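Side-chain contacts in alpha-fucosidase (PDB 2EAB), which probably releases alpha-1,2-linked L-fucose from glycans by hydrolysis, this chain being the catalytic part of a longer bifidobacterial protein: residues 293-297 and 298-302; 366-369 and 370-374; 101-104 and 105-108. All coordinates share one frame; numbering follows the deposited sequence.

Interaction 1: residues 293-297 and 298-302; sequences TGETA and AEVNT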
loop_
_atom_site.group_PDB
_atom_site.type_symbol
_atom_site.label_atom_id
_atom_site.label_comp_id
_atom_site.label_asym_id
_atom_site.label_seq_id
_atom_site.Cartn_x
_atom_site.Cartn_y
_atom_site.Cartn_z
ATOM N N THR A 293 -11.941 -20.007 11.401
ATOM C CA THR A 293 -13.019 -20.573 10.585
ATOM C C THR A 293 -13.889 -21.550 11.370
ATOM O O THR A 293 -15.051 -21.765 11.013
ATOM C CB THR A 293 -12.488 -21.327 9.361
ATOM O OG1 THR A 293 -11.643 -22.395 9.802
ATOM C CG2 THR A 293 -11.720 -20.394 8.433
ATOM N N GLY A 294 -13.326 -22.154 12.415
ATOM C CA GLY A 294 -14.018 -23.217 13.147
ATOM C C GLY A 294 -13.719 -24.605 12.606
ATOM O O GLY A 294 -14.224 -25.599 13.133
ATOM N N GLU A 295 -12.910 -24.682 11.552
ATOM C CA GLU A 295 -12.484 -25.966 11.000
ATOM C C GLU A 295 -11.579 -26.710 11.963
ATOM O O GLU A 295 -10.841 -26.094 12.738
ATOM C CB GLU A 295 -11.714 -25.765 9.699
ATOM C CG GLU A 295 -12.522 -25.288 8.523
ATOM C CD GLU A 295 -11.621 -24.827 7.407
ATOM O OE1 GLU A 295 -10.945 -23.789 7.589
ATOM O OE2 GLU A 295 -11.569 -25.504 6.361
ATOM N N THR A 296 -11.630 -28.038 11.889
ATOM C CA THR A 296 -10.649 -28.894 12.533
ATOM C C THR A 296 -9.432 -29.017 11.622
ATOM O O THR A 296 -9.493 -28.651 10.444
ATOM C CB THR A 296 -11.205 -30.309 12.739
ATOM O OG1 THR A 296 -11.468 -30.891 11.459
ATOM C CG2 THR A 296 -12.488 -30.284 13.570
ATOM N N ALA A 297 -8.337 -29.547 12.161
ATOM C CA ALA A 297 -7.142 -29.824 11.365
ATOM C C ALA A 297 -7.458 -30.744 10.184
ATOM O O ALA A 297 -6.950 -30.539 9.082
ATOM C CB ALA A 297 -6.056 -30.425 12.230
ATOM N N ALA A 298 -8.301 -31.751 10.418
ATOM C CA ALA A 298 -8.714 -32.675 9.362
ATOM C C ALA A 298 -9.439 -31.954 8.229
ATOM O O ALA A 298 -9.193 -32.232 7.058
ATOM C CB ALA A 298 -9.583 -33.794 9.938
ATOM N N GLU A 299 -10.313 -31.015 8.582
ATOM C CA GLU A 299 -11.043 -30.236 7.582
ATOM C C GLU A 299 -10.130 -29.325 6.762
ATOM O O GLU A 299 -10.279 -29.230 5.539
ATOM C CB GLU A 299 -12.189 -29.457 8.231
ATOM C CG GLU A 299 -13.334 -30.368 8.667
ATOM C CD GLU A 299 -14.371 -29.669 9.519
ATOM O OE1 GLU A 299 -13.997 -28.825 10.359
ATOM O OE2 GLU A 299 -15.572 -29.980 9.358
ATOM N N VAL A 300 -9.175 -28.671 7.423
ATOM C CA VAL A 300 -8.184 -27.859 6.707
ATOM C C VAL A 300 -7.390 -28.756 5.753
ATOM O O VAL A 300 -7.174 -28.408 4.591
ATOM C CB VAL A 300 -7.234 -27.093 7.664
ATOM C CG1 VAL A 300 -6.196 -26.300 6.875
ATOM C CG2 VAL A 300 -8.026 -26.154 8.558
ATOM N N ASN A 301 -6.990 -29.925 6.248
ATOM C CA ASN A 301 -6.251 -30.886 5.442
ATOM C C ASN A 301 -7.007 -31.314 4.176
ATOM O O ASN A 301 -6.436 -31.356 3.088
ATOM C CB ASN A 301 -5.881 -32.105 6.284
ATOM C CG ASN A 301 -5.029 -33.090 5.526
ATOM O OD1 ASN A 301 -3.881 -32.804 5.191
ATOM N ND2 ASN A 301 -5.597 -34.257 5.229
ATOM N N THR A 302 -8.289 -31.628 4.336
ATOM C CA THR A 302 -9.155 -32.016 3.224
ATOM C C THR A 302 -9.267 -30.875 2.211
ATOM O O THR A 302 -9.195 -31.096 1.000
ATOM C CB THR A 302 -10.548 -32.429 3.750
ATOM O OG1 THR A 302 -10.398 -33.550 4.630
ATOM C CG2 THR A 302 -11.498 -32.808 2.610
HETATM O O HOH W 1 -15.547 -27.834 12.278
#

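Interaction 2: residues 366-369 and 370-374; sequences AQKR and ELETL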
loop_
_atom_site.group_PDB
_atom_site.type_symbol
_atom_site.label_atom_id
_atom_site.label_comp_id
_atom_site.label_asym_id
_atom_site.label_seq_id
_atom_site.Cartn_x
_atom_site.Cartn_y
_atom_site.Cartn_z
ATOM N N ALA A 366 18.145 5.449 -22.770
ATOM C CA ALA A 366 17.249 4.299 -22.925
ATOM C C ALA A 366 17.273 3.393 -21.690
ATOM O O ALA A 366 16.232 2.887 -21.259
ATOM C CB ALA A 366 17.608 3.508 -24.173
ATOM N N GLN A 367 18.464 3.201 -21.127
ATOM C CA GLN A 367 18.637 2.389 -19.922
ATOM C C GLN A 367 18.037 3.038 -18.678
ATOM O O GLN A 367 17.426 2.350 -17.851
ATOM C CB GLN A 367 20.111 2.058 -19.711
ATOM C CG GLN A 367 20.630 1.019 -20.694
ATOM C CD GLN A 367 22.141 0.880 -20.681
ATOM O OE1 GLN A 367 22.852 1.712 -20.122
ATOM N NE2 GLN A 367 22.639 -0.180 -21.313
ATOM N N LYS A 368 18.200 4.351 -18.543
ATOM C CA LYS A 368 17.533 5.081 -17.460
ATOM C C LYS A 368 16.019 4.918 -17.560
ATOM O O LYS A 368 15.351 4.645 -16.562
ATOM C CB LYS A 368 17.902 6.567 -17.457
ATOM C CG LYS A 368 19.325 6.862 -16.993
ATOM C CD LYS A 368 19.542 8.350 -16.764
ATOM C CE LYS A 368 18.865 8.832 -15.481
ATOM N NZ LYS A 368 18.921 10.309 -15.346
ATOM N N ARG A 369 15.478 5.067 -18.764
ATOM C CA ARG A 369 14.047 4.879 -18.968
ATOM C C ARG A 369 13.626 3.435 -18.705
ATOM O O ARG A 369 12.528 3.194 -18.202
ATOM C CB ARG A 369 13.619 5.338 -20.366
ATOM C CG ARG A 369 13.944 6.803 -20.695
ATOM C CD ARG A 369 13.370 7.816 -19.691
ATOM N NE ARG A 369 13.964 9.138 -19.903
ATOM C CZ ARG A 369 14.857 9.722 -19.102
ATOM N NH1 ARG A 369 15.270 9.137 -17.984
ATOM N NH2 ARG A 369 15.331 10.919 -19.412
ATOM N N GLU A 370 14.496 2.477 -19.023
ATOM C CA GLU A 370 14.214 1.077 -18.692
ATOM C C GLU A 370 14.056 0.865 -17.187
ATOM O O GLU A 370 13.070 0.272 -16.751
ATOM C CB GLU A 370 15.263 0.118 -19.264
ATOM C CG GLU A 370 14.970 -1.345 -18.903
ATOM C CD GLU A 370 15.925 -2.348 -19.525
ATOM O OE1 GLU A 370 16.797 -1.948 -20.327
ATOM O OE2 GLU A 370 15.798 -3.548 -19.204
ATOM N N LEU A 371 15.012 1.349 -16.398
ATOM C CA LEU A 371 14.926 1.159 -14.948
ATOM C C LEU A 371 13.725 1.892 -14.350
ATOM O O LEU A 371 13.002 1.339 -13.519
ATOM C CB LEU A 371 16.223 1.563 -14.237
ATOM C CG LEU A 371 16.288 1.151 -12.758
ATOM C CD1 LEU A 371 16.194 -0.362 -12.587
ATOM C CD2 LEU A 371 17.535 1.681 -12.078
ATOM N N GLU A 372 13.495 3.124 -14.794
ATOM C CA GLU A 372 12.377 3.919 -14.291
ATOM C C GLU A 372 11.029 3.267 -14.600
ATOM O O GLU A 372 10.165 3.158 -13.720
ATOM C CB GLU A 372 12.458 5.349 -14.837
ATOM C CG GLU A 372 13.655 6.114 -14.275
ATOM C CD GLU A 372 14.143 7.255 -15.153
ATOM O OE1 GLU A 372 13.438 7.650 -16.113
ATOM O OE2 GLU A 372 15.250 7.764 -14.867
ATOM N N THR A 373 10.848 2.810 -15.836
ATOM C CA THR A 373 9.591 2.154 -16.194
ATOM C C THR A 373 9.453 0.758 -15.589
ATOM O O THR A 373 8.343 0.335 -15.270
ATOM C CB THR A 373 9.336 2.123 -17.721
ATOM O OG1 THR A 373 10.401 1.432 -18.385
ATOM C CG2 THR A 373 9.199 3.534 -18.282
ATOM N N LEU A 374 10.565 0.047 -15.410
ATOM C CA LEU A 374 10.508 -1.249 -14.737
ATOM C C LEU A 374 10.071 -1.116 -13.287
ATOM O O LEU A 374 9.215 -1.871 -12.833
ATOM C CB LEU A 374 11.847 -1.982 -14.804
ATOM C CG LEU A 374 12.201 -2.749 -16.079
ATOM C CD1 LEU A 374 13.600 -3.339 -15.950
ATOM C CD2 LEU A 374 11.178 -3.840 -16.400
#

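Interaction 3: residues 101-104 and 105-108; sequences NGAT and LRAL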
loop_
_atom_site.group_PDB
_atom_site.type_symbol
_atom_site.label_atom_id
_atom_site.label_comp_id
_atom_site.label_asym_id
_atom_site.label_seq_id
_atom_site.Cartn_x
_atom_site.Cartn_y
_atom_site.Cartn_z
ATOM N N ASN A 101 -12.041 4.740 30.435
ATOM C CA ASN A 101 -13.268 5.048 29.694
ATOM C C ASN A 101 -13.318 6.492 29.189
ATOM O O ASN A 101 -14.350 7.169 29.269
ATOM C CB ASN A 101 -14.509 4.685 30.522
ATOM C CG ASN A 101 -14.651 3.183 30.734
ATOM O OD1 ASN A 101 -15.048 2.734 31.812
ATOM N ND2 ASN A 101 -14.313 2.399 29.709
ATOM N N GLY A 102 -12.182 6.959 28.678
ATOM C CA GLY A 102 -12.075 8.296 28.113
ATOM C C GLY A 102 -11.621 9.391 29.057
ATOM O O GLY A 102 -11.331 10.496 28.604
ATOM N N ALA A 103 -11.555 9.096 30.355
ATOM C CA ALA A 103 -11.250 10.129 31.351
ATOM C C ALA A 103 -9.828 10.678 31.234
ATOM O O ALA A 103 -9.593 11.860 31.482
ATOM C CB ALA A 103 -11.517 9.625 32.762
ATOM N N THR A 104 -8.882 9.822 30.858
ATOM C CA THR A 104 -7.488 10.241 30.720
ATOM C C THR A 104 -7.350 11.271 29.607
ATOM O O THR A 104 -6.788 12.353 29.813
ATOM C CB THR A 104 -6.575 9.024 30.487
ATOM O OG1 THR A 104 -6.756 8.109 31.571
ATOM C CG2 THR A 104 -5.106 9.439 30.409
ATOM N N LEU A 105 -7.893 10.931 28.441
ATOM C CA LEU A 105 -7.914 11.821 27.293
ATOM C C LEU A 105 -8.663 13.121 27.603
ATOM O O LEU A 105 -8.188 14.210 27.283
ATOM C CB LEU A 105 -8.552 11.097 26.101
ATOM C CG LEU A 105 -8.712 11.870 24.793
ATOM C CD1 LEU A 105 -7.375 12.391 24.288
ATOM C CD2 LEU A 105 -9.365 10.978 23.751
ATOM N N ARG A 106 -9.833 12.995 28.224
ATOM C CA ARG A 106 -10.664 14.148 28.574
ATOM C C ARG A 106 -9.906 15.153 29.440
ATOM O O ARG A 106 -9.953 16.361 29.185
ATOM C CB ARG A 106 -11.937 13.663 29.276
ATOM C CG ARG A 106 -12.934 14.742 29.673
ATOM C CD ARG A 106 -14.196 14.128 30.285
ATOM N NE ARG A 106 -14.751 13.082 29.423
ATOM C CZ ARG A 106 -14.992 11.828 29.798
ATOM N NH1 ARG A 106 -14.764 11.430 31.044
ATOM N NH2 ARG A 106 -15.483 10.968 28.917
ATOM N N ALA A 107 -9.203 14.650 30.451
ATOM C CA ALA A 107 -8.469 15.515 31.369
ATOM C C ALA A 107 -7.279 16.211 30.700
ATOM O O ALA A 107 -6.989 17.371 31.004
ATOM C CB ALA A 107 -8.032 14.745 32.605
ATOM N N LEU A 108 -6.601 15.516 29.785
ATOM C CA LEU A 108 -5.499 16.119 29.039
ATOM C C LEU A 108 -6.017 17.241 28.155
ATOM O O LEU A 108 -5.425 18.321 28.093
ATOM C CB LEU A 108 -4.776 15.069 28.196
ATOM C CG LEU A 108 -3.906 14.103 28.998
ATOM C CD1 LEU A 108 -3.612 12.853 28.196
ATOM C CD2 LEU A 108 -2.609 14.764 29.464
HETATM O O HOH W 2 -14.931 8.590 31.799
HETATM O O HOH W 3 -16.953 8.660 29.356
#

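Interaction 1: residues 293-297 and 298-302
A capping box, in which Thr296 as N-cap and Glu299 three residues on exchange side-chain-to-backbone bonds, starts helix 297-314 on the protein surface. The hydroxyl OG1 of Thr296 accepts from Glu299 N at 3.1 Å. It gets there because it stands between its own backbone N and carbonyl carbon (chi1 63°), facing the N-H of Glu299. The return bond runs from Thr296 N to Glu299 OE1, 2.9 Å long and nearly straight at 165°, and uses the anti lone pair of the carboxylate oxygen. Thus two backbone N-H groups that the helix cannot satisfy from its own carbonyls are both paired, and the exposed carboxylate sits where the positive end of the helix would probably stabilise its charge. Behind the cap, Val300 N donates to Thr296 O at 3.0 Å as the regular helical bond takes over.

The residues leading in are held as well. An ST turn puts Thr293 OG1 3.1 Å from its donor Glu295 N, and the same hydroxyl donates to Glu295 OE1 at 2.7 Å. The side chain of Glu295 crosses that of Val300 at about a right angle, with Glu295 OE1 3.9 Å from Val300 CG2, while Glu295 OE2 forms a salt bridge with Arg303, one turn beyond Val300. With an alanine here, Arg303 would probably be left without this carboxylate and the Thr293 hydroxyl without this acceptor. One water completes the arrangement, donating to Gly294 O and to Glu299 OE1, 2.7 Å from each oxygen.

Interaction 2: residues 366-369 and 370-374
Arg369 folds back at chi2 (-56°) while Glu372 stays extended beyond CG, its first torsion placing CG anti to the carbonyl carbon; between them, these torsions lay the two side chains alongside each other, pointing the same way. Their charged ends form a salt bridge in which NH1 of Arg369 stands 3.0 Å from Glu372 OE1. As a hydrogen bond it is weak, bent to 130°, although the guanidinium and carboxylate planes are turned only 22° apart. The aliphatic part of the arginine takes part too, Arg369 CD lying 3.6 Å from Glu372 OE1.

This is an i to i+3 salt bridge along helix 365-386, within the family 95 catalytic domain, a family whose catalytic domain is an (alpha/alpha)6 barrel. Glu372 is shared widely: OE2 is hydrogen-bonded to the hydroxyls of Tyr742 and Tyr358, and OE1 to the indole nitrogen of Trp809. Several bonds therefore fix the rotation of this buried carboxylate. Lys368, one turn before it, crosses it obliquely with CE 3.8 Å from Glu372 OE2, but NZ stops 4.5 Å from that oxygen and makes its salt bridge to Glu746 instead. Such a setting of two cations would probably keep Glu372 ionised.

Further round the helix, the carbonyl oxygen of Arg369 is gripped twice by Thr373. Thr373 OG1 donates to Arg369 O at 2.8 Å and Thr373 N to the same oxygen at 2.9 Å, the two donors arriving from opposite faces of the carbonyl plane.

Interaction 3: residues 101-104 and 105-108
Arg106 and Gly102 meet through backbone and side chain at once, at the N-terminus of helix 103-113 in the N-terminal family 65-like domain. Among the direct hydrogen bonds, Arg106 N donates to Gly102 O at 2.9 Å, and the same i to i+4 pattern continues from Ala107 N to Ala103 O and from Leu108 N to Thr104 O. Gly102 is also backbone hydrogen-bonded to Val461, on helix 452-463.

The second kind of contact is the guanidinium lying over the backbone. The arginine leaves with CG anti to its own nitrogen and then bends at chi3 (-51°), which swings the flat group back over the helix start. Gly102 O comes beneath one face of the Arg106 guanidinium, 4.1 Å from the plane and over its centre, and Arg106 NH1 passes 3.8 Å from Ala103 CA.

Water makes the third kind. Asn101 O, 4.0 Å from Arg106 NH2, is linked to the guanidinium by two waters rather than directly. Each water donates to this carbonyl; one accepts from Arg106 NH1 at 2.9 Å, the other from Arg106 NH2 at 2.8 Å. The water on NH1 lies in the guanidinium plane, at its edge. Together the two bridges tie the group to Asn101 and are likely to limit its rotation.

Apolar contact occupies another side: Thr104 CG2 and Leu108 CD1 approach to 4.3 Å, next to Leu124, which both side chains touch. The Thr104 hydroxyl bonds to Lys98 O.

Gly102 has a phi of 92°, where a CB would jam against the preceding carbonyl. The whole is a helix N-terminus with glycine at the N-cap, which has no side chain to offer the first-turn N-H groups; the Arg106 guanidinium lies over its carbonyl.

Overall arrangement
Along the chain the order is interaction 3, interaction 1, interaction 2, each closing before the next opens. Interactions 1 and 3 lie at the starts of two different helices, 297-314 and 103-113, whereas interaction 2 is buried within helix 365-386. None touches another. The centres of interactions 1 and 3 are about 45 Å apart, and those of interactions 1 and 2 about 48 Å. Interactions 2 and 3, with centres about 54 Å apart, are on opposite sides of the chain's centre, interaction 3 in the N-terminal family 65-like region and interaction 2 in the family 95 catalytic domain. All three lie away from the calcium sites. They are three independent examples of short-range bonding, two at helix starts and one along a helix.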